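Local coordinates for putative ABC transporter (Thermobispora bispora, PDB 4PE6), which probably serves as the solute-binding component of an ABC transporter for carbohydrate-like compounds and is captured here with a trihydroxybutanoic acid bound, at residues 23-28 against 34-39; 30-35 against 261-266; 46-49 against 55-58; 68-73 against 85-90; 287-292 against 297-302. All blocks are in the same frame, centred on the assembly; numbering follows the deposited sequence.

Interaction 1: 23-28 against 34-39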
# COMPACT_ATOMS: atom_id res chain seq x y z
N LEU A 23 -7.13 -15.02 4.19
CA LEU A 23 -6.33 -13.95 3.58
C LEU A 23 -4.90 -14.44 3.35
O LEU A 23 -4.21 -14.88 4.29
CB LEU A 23 -6.34 -12.69 4.43
CG LEU A 23 -5.73 -11.42 3.82
CD1 LEU A 23 -6.31 -10.17 4.48
CD2 LEU A 23 -4.21 -11.39 3.90
N SER A 24 -4.46 -14.34 2.11
CA SER A 24 -3.09 -14.71 1.74
C SER A 24 -2.35 -13.44 1.32
O SER A 24 -2.78 -12.73 0.39
CB SER A 24 -3.08 -15.71 0.59
OG SER A 24 -1.79 -15.84 0.04
N ASN A 25 -1.27 -13.15 2.02
CA ASN A 25 -0.51 -11.92 1.79
C ASN A 25 0.88 -12.22 1.30
O ASN A 25 1.64 -12.95 1.98
CB ASN A 25 -0.45 -11.12 3.08
CG ASN A 25 0.49 -9.94 2.99
OD1 ASN A 25 0.55 -9.26 1.98
ND2 ASN A 25 1.22 -9.69 4.05
N GLY A 26 1.23 -11.66 0.14
CA GLY A 26 2.49 -11.92 -0.53
C GLY A 26 3.76 -11.31 0.06
O GLY A 26 4.84 -11.73 -0.26
N PHE A 27 3.64 -10.33 0.95
CA PHE A 27 4.81 -9.68 1.53
C PHE A 27 4.41 -9.03 2.83
O PHE A 27 3.43 -8.31 2.87
CB PHE A 27 5.40 -8.61 0.59
CG PHE A 27 6.63 -7.93 1.15
CD1 PHE A 27 7.78 -8.67 1.43
CD2 PHE A 27 6.64 -6.57 1.41
CE1 PHE A 27 8.91 -8.06 1.94
CE2 PHE A 27 7.78 -5.96 1.92
CZ PHE A 27 8.91 -6.71 2.19
N ILE A 28 5.16 -9.33 3.89
CA ILE A 28 4.86 -8.81 5.22
C ILE A 28 5.99 -7.94 5.80
O ILE A 28 5.85 -7.37 6.90
CB ILE A 28 4.47 -9.96 6.18
CG1 ILE A 28 3.91 -9.43 7.51
CG2 ILE A 28 5.64 -10.90 6.42
CD1 ILE A 28 2.76 -8.45 7.35
N GLN A 34 1.96 -4.62 7.75
CA GLN A 34 1.59 -4.97 9.11
C GLN A 34 0.33 -4.25 9.58
O GLN A 34 -0.50 -4.86 10.22
CB GLN A 34 2.77 -4.76 10.05
CG GLN A 34 3.71 -5.94 9.93
CD GLN A 34 5.12 -5.61 10.29
OE1 GLN A 34 5.39 -4.79 11.17
NE2 GLN A 34 6.06 -6.26 9.60
N THR A 35 0.15 -3.00 9.19
CA THR A 35 -1.09 -2.30 9.50
C THR A 35 -2.24 -2.92 8.70
O THR A 35 -3.35 -3.10 9.21
CB THR A 35 -0.97 -0.79 9.24
OG1 THR A 35 -0.05 -0.22 10.17
CG2 THR A 35 -2.33 -0.11 9.39
N MSE A 36 -1.97 -3.28 7.45
CA MSE A 36 -3.00 -3.88 6.60
C MSE A 36 -3.54 -5.14 7.22
O MSE A 36 -4.75 -5.36 7.23
CB MSE A 36 -2.39 -4.12 5.22
CG MSE A 36 -3.28 -5.07 4.44
SE MSE A 36 -2.27 -5.65 2.86
CE MSE A 36 -1.59 -7.26 3.75
N ILE A 37 -2.65 -5.98 7.75
CA ILE A 37 -3.06 -7.21 8.45
C ILE A 37 -3.81 -6.91 9.76
O ILE A 37 -4.88 -7.47 10.02
CB ILE A 37 -1.85 -8.14 8.71
CG1 ILE A 37 -1.30 -8.65 7.36
CG2 ILE A 37 -2.20 -9.29 9.66
CD1 ILE A 37 -2.29 -9.44 6.53
N ALA A 38 -3.27 -5.99 10.53
CA ALA A 38 -3.87 -5.62 11.81
C ALA A 38 -5.31 -5.10 11.62
O ALA A 38 -6.22 -5.54 12.32
CB ALA A 38 -2.99 -4.63 12.54
N LYS A 39 -5.55 -4.23 10.64
CA LYS A 39 -6.90 -3.72 10.39
C LYS A 39 -7.85 -4.83 9.94
O LYS A 39 -8.99 -4.87 10.38
CB LYS A 39 -6.87 -2.60 9.34
CG LYS A 39 -6.08 -1.37 9.75
CD LYS A 39 -6.71 -0.65 10.93
CE LYS A 39 -5.80 0.44 11.45
NZ LYS A 39 -6.58 1.45 12.19

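Interaction 2: 30-35 against 261-266. With LTH ((2R,3S)-2,3,4-trihydroxybutanoic acid), chain C.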
# COMPACT_ATOMS: atom_id res chain seq x y z
N ASN A 30 7.17 -4.94 5.70
CA ASN A 30 7.13 -3.51 5.90
C ASN A 30 5.94 -3.15 6.79
O ASN A 30 5.01 -3.95 6.97
CB ASN A 30 7.17 -2.71 4.57
CG ASN A 30 5.82 -2.69 3.83
OD1 ASN A 30 4.77 -2.56 4.44
ND2 ASN A 30 5.87 -2.78 2.50
N GLY A 31 5.98 -1.97 7.38
CA GLY A 31 5.01 -1.58 8.40
C GLY A 31 3.63 -1.36 7.81
O GLY A 31 2.62 -1.53 8.50
N TRP A 32 3.58 -0.97 6.52
CA TRP A 32 2.30 -0.75 5.84
C TRP A 32 1.53 -2.08 5.81
O TRP A 32 0.34 -2.14 6.11
CB TRP A 32 2.54 -0.16 4.43
CG TRP A 32 1.29 0.20 3.66
CD1 TRP A 32 0.77 1.44 3.50
CD2 TRP A 32 0.45 -0.69 2.90
NE1 TRP A 32 -0.38 1.37 2.74
CE2 TRP A 32 -0.58 0.09 2.33
CE3 TRP A 32 0.46 -2.07 2.66
CZ2 TRP A 32 -1.59 -0.46 1.55
CZ3 TRP A 32 -0.52 -2.62 1.88
CH2 TRP A 32 -1.53 -1.81 1.31
N ARG A 33 2.23 -3.16 5.46
CA ARG A 33 1.62 -4.47 5.36
C ARG A 33 1.19 -4.98 6.73
O ARG A 33 0.20 -5.69 6.85
CB ARG A 33 2.58 -5.46 4.72
CG ARG A 33 2.85 -5.23 3.24
CD ARG A 33 1.66 -5.57 2.33
NE ARG A 33 2.05 -5.31 0.95
CZ ARG A 33 2.18 -6.23 -0.03
NH1 ARG A 33 1.89 -7.48 0.16
NH2 ARG A 33 2.59 -5.85 -1.22
N GLN A 34 1.96 -4.62 7.75
CA GLN A 34 1.59 -4.97 9.11
C GLN A 34 0.33 -4.25 9.58
O GLN A 34 -0.50 -4.86 10.22
CB GLN A 34 2.77 -4.76 10.05
CG GLN A 34 3.71 -5.94 9.93
CD GLN A 34 5.12 -5.61 10.29
OE1 GLN A 34 5.39 -4.79 11.17
NE2 GLN A 34 6.06 -6.26 9.60
N THR A 35 0.15 -3.00 9.19
CA THR A 35 -1.09 -2.30 9.50
C THR A 35 -2.24 -2.92 8.70
O THR A 35 -3.35 -3.10 9.21
CB THR A 35 -0.97 -0.79 9.24
OG1 THR A 35 -0.05 -0.22 10.17
CG2 THR A 35 -2.33 -0.11 9.39
N PRO A 261 -3.95 0.91 3.65
CA PRO A 261 -3.80 -0.45 4.18
C PRO A 261 -5.14 -1.14 4.40
O PRO A 261 -5.20 -2.37 4.32
CB PRO A 261 -3.08 -0.25 5.53
CG PRO A 261 -2.42 1.08 5.41
CD PRO A 261 -3.31 1.91 4.52
N ALA A 262 -6.19 -0.37 4.67
CA ALA A 262 -7.50 -0.91 4.89
C ALA A 262 -8.23 -1.34 3.61
O ALA A 262 -9.40 -1.64 3.65
CB ALA A 262 -8.35 0.06 5.72
N GLN A 263 -7.54 -1.41 2.48
CA GLN A 263 -8.05 -2.20 1.39
C GLN A 263 -8.40 -3.62 1.83
O GLN A 263 -9.30 -4.22 1.27
CB GLN A 263 -7.08 -2.27 0.25
CG GLN A 263 -7.00 -1.00 -0.58
CD GLN A 263 -5.86 -1.10 -1.56
OE1 GLN A 263 -6.06 -1.50 -2.70
NE2 GLN A 263 -4.63 -0.74 -1.12
N SER A 264 -7.68 -4.16 2.82
CA SER A 264 -7.98 -5.47 3.33
C SER A 264 -9.38 -5.56 3.98
O SER A 264 -10.05 -6.60 3.91
CB SER A 264 -6.91 -5.93 4.33
OG SER A 264 -6.88 -5.06 5.45
N VAL A 265 -9.77 -4.48 4.66
CA VAL A 265 -11.06 -4.43 5.32
C VAL A 265 -12.15 -4.27 4.26
O VAL A 265 -13.19 -4.91 4.33
CB VAL A 265 -11.12 -3.26 6.29
CG1 VAL A 265 -12.51 -3.15 6.88
CG2 VAL A 265 -10.10 -3.42 7.42
N ALA A 266 -11.91 -3.41 3.29
CA ALA A 266 -12.85 -3.27 2.17
C ALA A 266 -13.01 -4.60 1.43
O ALA A 266 -14.09 -4.94 0.99
CB ALA A 266 -12.39 -2.18 1.22
O1 LTH C . 3.47 -0.43 0.74
C1 LTH C . 3.04 -1.59 0.39
O LTH C . 3.45 -2.69 0.82
C2 LTH C . 1.83 -1.65 -0.58
O2 LTH C . 1.50 -3.03 -0.91
C3 LTH C . 2.11 -0.93 -1.88
O3 LTH C . 3.25 -1.49 -2.52
C4 LTH C . 0.89 -1.09 -2.81
O4 LTH C . -0.21 -0.40 -2.16

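Interaction 3: 46-49 against 55-58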
# COMPACT_ATOMS: atom_id res chain seq x y z
N GLN A 46 -14.23 -8.62 14.88
CA GLN A 46 -15.49 -7.96 15.18
C GLN A 46 -16.62 -8.61 14.37
O GLN A 46 -17.70 -8.88 14.91
CB GLN A 46 -15.38 -6.45 14.93
CG GLN A 46 -16.61 -5.63 15.23
CD GLN A 46 -17.08 -5.78 16.65
OE1 GLN A 46 -16.33 -5.54 17.61
NE2 GLN A 46 -18.33 -6.18 16.80
N ALA A 47 -16.37 -8.91 13.09
CA ALA A 47 -17.37 -9.58 12.27
C ALA A 47 -17.74 -10.95 12.86
O ALA A 47 -18.92 -11.37 12.82
CB ALA A 47 -16.88 -9.74 10.84
N GLN A 48 -16.75 -11.64 13.42
CA GLN A 48 -16.97 -12.95 14.03
C GLN A 48 -17.85 -12.81 15.27
O GLN A 48 -18.82 -13.56 15.43
CB GLN A 48 -15.64 -13.62 14.39
CG GLN A 48 -15.80 -15.08 14.81
CD GLN A 48 -14.48 -15.81 14.94
OE1 GLN A 48 -13.54 -15.53 14.21
NE2 GLN A 48 -14.41 -16.75 15.87
N ALA A 49 -17.51 -11.85 16.13
CA ALA A 49 -18.32 -11.50 17.30
C ALA A 49 -19.75 -11.14 16.90
O ALA A 49 -20.69 -11.52 17.59
CB ALA A 49 -17.69 -10.33 18.04
N LYS A 55 -15.07 -17.85 11.00
CA LYS A 55 -13.65 -18.12 11.07
C LYS A 55 -12.89 -17.23 10.09
O LYS A 55 -13.40 -16.87 9.01
CB LYS A 55 -13.40 -19.59 10.73
CG LYS A 55 -11.96 -20.06 10.91
CD LYS A 55 -11.81 -21.53 10.52
CE LYS A 55 -10.34 -21.91 10.49
NZ LYS A 55 -10.15 -23.38 10.41
N TYR A 56 -11.68 -16.86 10.49
CA TYR A 56 -10.77 -16.13 9.62
C TYR A 56 -9.34 -16.63 9.85
O TYR A 56 -9.00 -17.09 10.94
CB TYR A 56 -10.87 -14.62 9.86
CG TYR A 56 -10.28 -14.11 11.16
CD1 TYR A 56 -8.95 -13.73 11.24
CD2 TYR A 56 -11.07 -13.98 12.30
CE1 TYR A 56 -8.41 -13.26 12.44
CE2 TYR A 56 -10.55 -13.50 13.49
CZ TYR A 56 -9.22 -13.14 13.55
OH TYR A 56 -8.71 -12.67 14.75
N LYS A 57 -8.53 -16.55 8.79
CA LYS A 57 -7.14 -16.94 8.84
C LYS A 57 -6.29 -16.03 7.94
O LYS A 57 -6.68 -15.73 6.80
CB LYS A 57 -6.98 -18.39 8.39
CG LYS A 57 -5.66 -19.02 8.78
CD LYS A 57 -5.58 -20.45 8.28
CE LYS A 57 -4.17 -21.00 8.31
NZ LYS A 57 -3.83 -21.42 9.69
N VAL A 58 -5.15 -15.61 8.49
CA VAL A 58 -4.13 -14.87 7.76
C VAL A 58 -2.87 -15.71 7.54
O VAL A 58 -2.31 -16.29 8.48
CB VAL A 58 -3.73 -13.60 8.53
CG1 VAL A 58 -2.52 -12.93 7.90
CG2 VAL A 58 -4.92 -12.65 8.57
O HOH W 1 -11.26 -17.33 13.51

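Interaction 4: 68-73 against 85-90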
# COMPACT_ATOMS: atom_id res chain seq x y z
N THR A 68 6.37 -18.08 -5.24
CA THR A 68 6.34 -19.54 -5.21
C THR A 68 5.81 -20.07 -3.88
O THR A 68 5.00 -20.99 -3.85
CB THR A 68 7.72 -20.14 -5.54
OG1 THR A 68 8.14 -19.64 -6.81
CG2 THR A 68 7.67 -21.67 -5.58
N GLU A 69 6.24 -19.47 -2.77
CA GLU A 69 5.75 -19.96 -1.47
C GLU A 69 4.30 -19.52 -1.24
O GLU A 69 3.52 -20.26 -0.67
CB GLU A 69 6.66 -19.57 -0.30
CG GLU A 69 6.26 -20.17 1.06
CD GLU A 69 6.03 -21.69 1.05
OE1 GLU A 69 6.84 -22.46 0.46
OE2 GLU A 69 5.04 -22.13 1.68
N GLN A 70 3.93 -18.33 -1.70
CA GLN A 70 2.53 -17.89 -1.58
C GLN A 70 1.58 -18.86 -2.29
O GLN A 70 0.51 -19.20 -1.78
CB GLN A 70 2.33 -16.48 -2.15
CG GLN A 70 0.92 -15.96 -1.97
CD GLN A 70 0.72 -14.51 -2.33
OE1 GLN A 70 1.44 -13.96 -3.16
NE2 GLN A 70 -0.31 -13.88 -1.73
N VAL A 71 1.99 -19.33 -3.47
CA VAL A 71 1.17 -20.27 -4.21
C VAL A 71 0.97 -21.54 -3.39
O VAL A 71 -0.14 -22.04 -3.26
CB VAL A 71 1.78 -20.59 -5.59
CG1 VAL A 71 1.04 -21.74 -6.24
CG2 VAL A 71 1.74 -19.34 -6.48
N ALA A 72 2.06 -22.06 -2.82
CA ALA A 72 1.97 -23.22 -1.92
C ALA A 72 1.05 -22.93 -0.74
O ALA A 72 0.22 -23.76 -0.38
CB ALA A 72 3.35 -23.63 -1.41
N GLN A 73 1.20 -21.76 -0.13
CA GLN A 73 0.35 -21.42 1.00
C GLN A 73 -1.14 -21.36 0.64
O GLN A 73 -1.99 -21.77 1.43
CB GLN A 73 0.81 -20.10 1.61
CG GLN A 73 2.13 -20.20 2.33
CD GLN A 73 2.64 -18.84 2.79
OE1 GLN A 73 2.33 -17.80 2.19
NE2 GLN A 73 3.42 -18.84 3.86
N LEU A 85 -11.48 -16.05 -0.33
CA LEU A 85 -10.06 -15.92 -0.23
C LEU A 85 -9.68 -14.51 -0.68
O LEU A 85 -10.03 -14.09 -1.80
CB LEU A 85 -9.40 -16.98 -1.14
CG LEU A 85 -7.88 -16.92 -1.21
CD1 LEU A 85 -7.24 -17.20 0.15
CD2 LEU A 85 -7.39 -17.90 -2.28
N LEU A 86 -9.05 -13.76 0.21
CA LEU A 86 -8.56 -12.42 -0.10
C LEU A 86 -7.08 -12.49 -0.37
O LEU A 86 -6.32 -13.08 0.43
CB LEU A 86 -8.82 -11.45 1.07
CG LEU A 86 -10.19 -11.55 1.73
CD1 LEU A 86 -10.36 -10.49 2.82
CD2 LEU A 86 -11.31 -11.42 0.73
N ILE A 87 -6.64 -11.90 -1.48
CA ILE A 87 -5.24 -12.10 -1.88
C ILE A 87 -4.53 -10.79 -2.17
O ILE A 87 -4.98 -10.00 -3.01
CB ILE A 87 -5.10 -12.98 -3.14
CG1 ILE A 87 -5.79 -14.32 -2.94
CG2 ILE A 87 -3.62 -13.14 -3.50
CD1 ILE A 87 -5.84 -15.14 -4.21
N ASN A 88 -3.42 -10.56 -1.46
CA ASN A 88 -2.47 -9.53 -1.86
C ASN A 88 -1.32 -10.25 -2.58
O ASN A 88 -0.44 -10.90 -1.95
CB ASN A 88 -1.99 -8.70 -0.69
CG ASN A 88 -1.22 -7.45 -1.12
OD1 ASN A 88 -0.47 -7.49 -2.10
ND2 ASN A 88 -1.38 -6.35 -0.39
N PRO A 89 -1.33 -10.18 -3.91
CA PRO A 89 -0.46 -11.05 -4.68
C PRO A 89 0.98 -10.62 -4.74
O PRO A 89 1.28 -9.43 -4.93
CB PRO A 89 -1.10 -11.06 -6.08
CG PRO A 89 -1.79 -9.77 -6.16
CD PRO A 89 -2.22 -9.38 -4.77
N ALA A 90 1.88 -11.58 -4.57
CA ALA A 90 3.31 -11.33 -4.66
C ALA A 90 3.73 -11.00 -6.11
O ALA A 90 4.66 -10.21 -6.30
CB ALA A 90 4.10 -12.53 -4.15

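Interaction 5: 287-292 against 297-302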
# COMPACT_ATOMS: atom_id res chain seq x y z
N PRO A 287 -9.88 4.70 -2.64
CA PRO A 287 -9.01 5.86 -2.51
C PRO A 287 -7.73 5.63 -1.73
O PRO A 287 -7.73 4.96 -0.69
CB PRO A 287 -9.88 6.87 -1.75
CG PRO A 287 -10.80 6.02 -0.93
CD PRO A 287 -11.11 4.85 -1.83
N ILE A 288 -6.66 6.25 -2.22
CA ILE A 288 -5.39 6.31 -1.50
C ILE A 288 -5.52 7.24 -0.27
O ILE A 288 -6.58 7.82 -0.02
CB ILE A 288 -4.26 6.81 -2.41
CG1 ILE A 288 -4.59 8.22 -2.94
CG2 ILE A 288 -4.00 5.84 -3.56
CD1 ILE A 288 -3.42 8.90 -3.64
N VAL A 289 -4.42 7.37 0.49
CA VAL A 289 -4.34 8.23 1.67
C VAL A 289 -3.28 9.30 1.42
O VAL A 289 -2.07 9.07 1.60
CB VAL A 289 -3.99 7.46 2.97
CG1 VAL A 289 -4.08 8.38 4.18
CG2 VAL A 289 -4.92 6.26 3.16
N LEU A 290 -3.73 10.46 0.96
CA LEU A 290 -2.86 11.61 0.76
C LEU A 290 -2.95 12.50 2.00
O LEU A 290 -4.03 12.96 2.35
CB LEU A 290 -3.29 12.37 -0.50
CG LEU A 290 -2.66 13.73 -0.79
CD1 LEU A 290 -1.19 13.58 -1.17
CD2 LEU A 290 -3.46 14.46 -1.87
N ILE A 291 -1.83 12.73 2.67
CA ILE A 291 -1.79 13.58 3.85
C ILE A 291 -1.12 14.90 3.48
O ILE A 291 0.09 15.02 3.52
CB ILE A 291 -1.07 12.89 5.02
CG1 ILE A 291 -1.76 11.57 5.32
CG2 ILE A 291 -1.09 13.77 6.27
CD1 ILE A 291 -1.06 10.72 6.35
N GLU A 292 -1.94 15.87 3.09
CA GLU A 292 -1.46 17.23 2.88
C GLU A 292 -1.25 17.92 4.23
O GLU A 292 -1.70 17.42 5.26
CB GLU A 292 -2.44 18.00 2.01
CG GLU A 292 -2.47 17.44 0.60
CD GLU A 292 -3.34 18.25 -0.33
OE1 GLU A 292 -4.57 18.30 -0.10
OE2 GLU A 292 -2.79 18.83 -1.28
N ASP A 297 -1.61 16.97 11.48
CA ASP A 297 -1.85 16.94 12.92
C ASP A 297 -3.07 16.08 13.26
O ASP A 297 -3.05 15.32 14.23
CB ASP A 297 -2.00 18.36 13.48
CG ASP A 297 -0.77 19.23 13.21
OD1 ASP A 297 0.36 18.69 13.12
OD2 ASP A 297 -0.93 20.45 13.11
N THR A 298 -4.11 16.18 12.44
CA THR A 298 -5.31 15.36 12.64
C THR A 298 -4.90 13.87 12.65
O THR A 298 -5.22 13.14 13.58
CB THR A 298 -6.40 15.61 11.57
OG1 THR A 298 -6.08 14.90 10.36
CG2 THR A 298 -6.57 17.09 11.24
N TRP A 299 -4.17 13.42 11.62
CA TRP A 299 -3.70 12.04 11.61
C TRP A 299 -2.77 11.74 12.79
O TRP A 299 -2.93 10.73 13.47
CB TRP A 299 -2.99 11.71 10.30
CG TRP A 299 -3.92 11.36 9.19
CD1 TRP A 299 -4.17 12.09 8.06
CD2 TRP A 299 -4.73 10.18 9.10
NE1 TRP A 299 -5.08 11.42 7.26
CE2 TRP A 299 -5.44 10.25 7.88
CE3 TRP A 299 -4.91 9.06 9.92
CZ2 TRP A 299 -6.32 9.25 7.46
CZ3 TRP A 299 -5.79 8.07 9.52
CH2 TRP A 299 -6.48 8.17 8.29
N ALA A 300 -1.81 12.63 13.03
CA ALA A 300 -0.84 12.44 14.12
C ALA A 300 -1.50 12.32 15.49
O ALA A 300 -0.98 11.66 16.37
CB ALA A 300 0.18 13.56 14.13
N SER A 301 -2.67 12.93 15.65
CA SER A 301 -3.40 12.85 16.91
C SER A 301 -3.92 11.45 17.17
O SER A 301 -4.08 11.07 18.33
CB SER A 301 -4.57 13.82 16.92
OG SER A 301 -4.08 15.14 16.85
N VAL A 302 -4.22 10.71 16.11
CA VAL A 302 -4.85 9.40 16.27
C VAL A 302 -3.90 8.22 16.11
O VAL A 302 -4.11 7.20 16.75
CB VAL A 302 -6.07 9.20 15.34
CG1 VAL A 302 -7.20 10.14 15.75
CG2 VAL A 302 -5.71 9.40 13.87
O HOH W 2 -5.72 12.68 4.79

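Interaction 1: 23-28 against 34-39
Q34 reaches from the helix to the loop beyond the strand, where its NE2 donates to the backbone O of I28 at 2.9 Å, almost in line with the carbonyl bond but with a bent N-H (146°). Its CG also lies 3.7 Å from CD1 of I28, the two side chains meeting at about a right angle. I28 turns its CG1 branch anti to the backbone N (chi1 -170°), which carries CD1 to the helix. Next comes M36, a selenomethionine bent at its last torsion; in one of two conformers, hence doubtful, CE comes 3.4 Å from OD1 of N25. Strand 20-25 and helix 31-49 open a beta-alpha-beta crossover completed by strand 55-60, and the short segments run antiparallel (175°) with axes 11.1 Å apart. The carboxamide of N25 ties the turn together: ND2 donates to F27 O at 2.9 Å and to N60 OD1, while OD1 accepts from R33 NH1. A leucine in place of N25 would probably leave that arginine nitrogen without its acceptor and F27 O without its side-chain donor. I37 meets strand and loop, its CD1 3.8 Å from CD2 of L23 and its CG1 4.1 Å from CD1 of I28.

Interaction 2: 30-35 against 261-266
W32 and P261 carry the apolar part of this buried contact. The proline ring comes over one face of the indole, with CG 3.7 Å from the centroid of the five-membered ring and 23° off its normal, a CH-pi interaction. Further along the same face, P261 CA lies 3.4 Å from CZ2 of W32. With CG anti to the backbone N (chi1 -176°), the tryptophan offers its opposite face to the ligand, whose C2 lies 3.5 Å from CE3 of W32. The indole is thus a flat partition between proline and ligand. T35 adds a looser apolar touch, its CG2 3.9 Å from CB of P261.

Polar groups fix the edges. W32 NE1 donates to S259 O, and Q263 NE2, at the indole edge, is held by D113 OD1 and D260 O. On the ligand side, the carboxylate atom O of the acid is gripped twice: by N30 ND2 at 2.9 Å along an almost straight N-H (177°), and by R33 NE at 3.0 Å. R33 NE is shared with the ligand hydroxyl O2, to which NH2 adds a weak bond. The positive guanidinium would probably favour the ionised form of the acid.

Capping links ligand to helix, since N30 OD1 accepts from R33 N at 2.8 Å while the other end of the same amide holds the ligand. An N-capped helix start, an aromatic platform and an arginine together form this wall of the ligand pocket, consistent with the sugar-binding clefts of periplasmic binding proteins.

Interaction 3: 46-49 against 55-58
Where the beta-alpha-beta crossover of strand 20-25, helix 31-49 and strand 55-60 turns back into the sheet, Q48 in the final turn of the helix meets Y56 near the start of the returning strand. The oxygen of the glutamine does the touching: OE1 lies 3.5 Å from CD2 of Y56 and approaches the ring at its edge, near the ring plane, where it probably meets the partly positive ring hydrogens. The amide and ring planes stand 68° apart and the two side chains cross at about a right angle. Q48 is extended, with CG anti to the backbone N (chi1 -171°), and this length brings the amide across to the strand.

Strand 55-60 is the outermost strand at this end of the sheet; K55 and K57 make the backbone bonds to strand 20-25, while Y56 faces the helix side. The backbone N of Y56 is served by water 1, which accepts from it at 3.1 Å and donates to Q48 OE1 at 3.0 Å, so solvent bridges the contact too. The tyrosine ring also packs on A44 and Q48 touches I53, while K55 makes a cation-pi interaction with F20.

Interaction 4: 68-73 against 85-90
Q70 holds the loop after strand 84-88 with both ends of its side-chain amide. OE1 accepts from the backbone N of A90 at 2.8 Å; the donor lies in the carbonyl plane, on a lone pair of the glutamine oxygen. NE2 donates to the backbone O of N88 at 3.0 Å along a fairly straight path (161°). That hydrogen leaves close to the plane of the Q70 amide but reaches N88 O from above its carbonyl plane, 52° out of it. A second donation from NE2 goes to S24 OG, so the buried amide has one accepted and two donated bonds. A flip of the amide would set NE2 against the N-H of A90 and OE1 against N88 O, so the bonds fix which way round it lies. The chain reaches this far because it is extended from CG onward, with CG anti to the backbone N (chi1 -176°).

N88 O also appears to receive G26 N, while the N88 side chain turns elsewhere, its ND2 bonded to D113 OD2. Beyond these bonds, the methyl CG2 of I87 packs 3.8 Å from NE2 of Q70.

Helix 67-78 is thereby pinned to the carboxy-terminal end of strand 84-88, which runs in the parallel part of the mixed sheet, between strands 20-25 and 108-112, with helix 31-49 touching L86 and N88.

Interaction 5: 287-292 against 297-302
The oxygen of water 2 is gripped from both segments: it accepts from W299 NE1 at 2.8 Å and donates to the backbone O of L290 at 3.0 Å. It lies at the edge of the indole, in its plane, so the only N-H of that ring is satisfied through solvent by the strand. The contact is a strand packed against the helix that follows it, strand 283-290 and helix 293-302, in the alpha/beta fold of a periplasmic binding protein. The strand runs in the sheet between 122-126 and 255-258, antiparallel to the latter.

The other contacts between the two segments are apolar. CD1 of I291 sits over a face of the indole, 4.1 Å from the centroid of the five-membered ring and 24° off its normal, a CH-pi interaction, while CG1 of I291 comes 3.7 Å from CD1 of W299. At the six-membered end, CG1 of V289 meets CZ2 of W299 at 4.1 Å in an oblique approach. W299 sets CG anti to its carbonyl carbon (chi1 -82°), sending the indole back toward the strand. L242 of helix 239-247 packs against both I291 and W299, and A309 and P337 also touch the tryptophan. With an alanine at W299, water 2 would probably lose its donor and a gap would open beside I291 and V289.

Further along the helix, S301 turns back on D297, its N and its OG each 2.8 Å from D297 O and reaching that oxygen from opposite faces of the carbonyl plane.

Overall arrangement
Interactions 1, 2 and 3 share helix 31-49. Interactions 1 and 2 lie near its start, their centres about 6 Å apart and in touch through the bonds N25-R33 and M36-S264; interaction 3 lies at its end, its centre about 14 Å from that of interaction 1. Interaction 4 follows along the chain and meets interaction 1 through neighbouring strands 20-25 and 84-88, with centres about 11 Å apart. Interaction 2 joins segments with 225 residues between them and encloses interactions 3 and 4. Interaction 5 comes last, its centre about 30 Å from that of interaction 4 and across the chain's centre, but on a strand of the same sheet. The ligand wall is thus built directly onto the crossover unit.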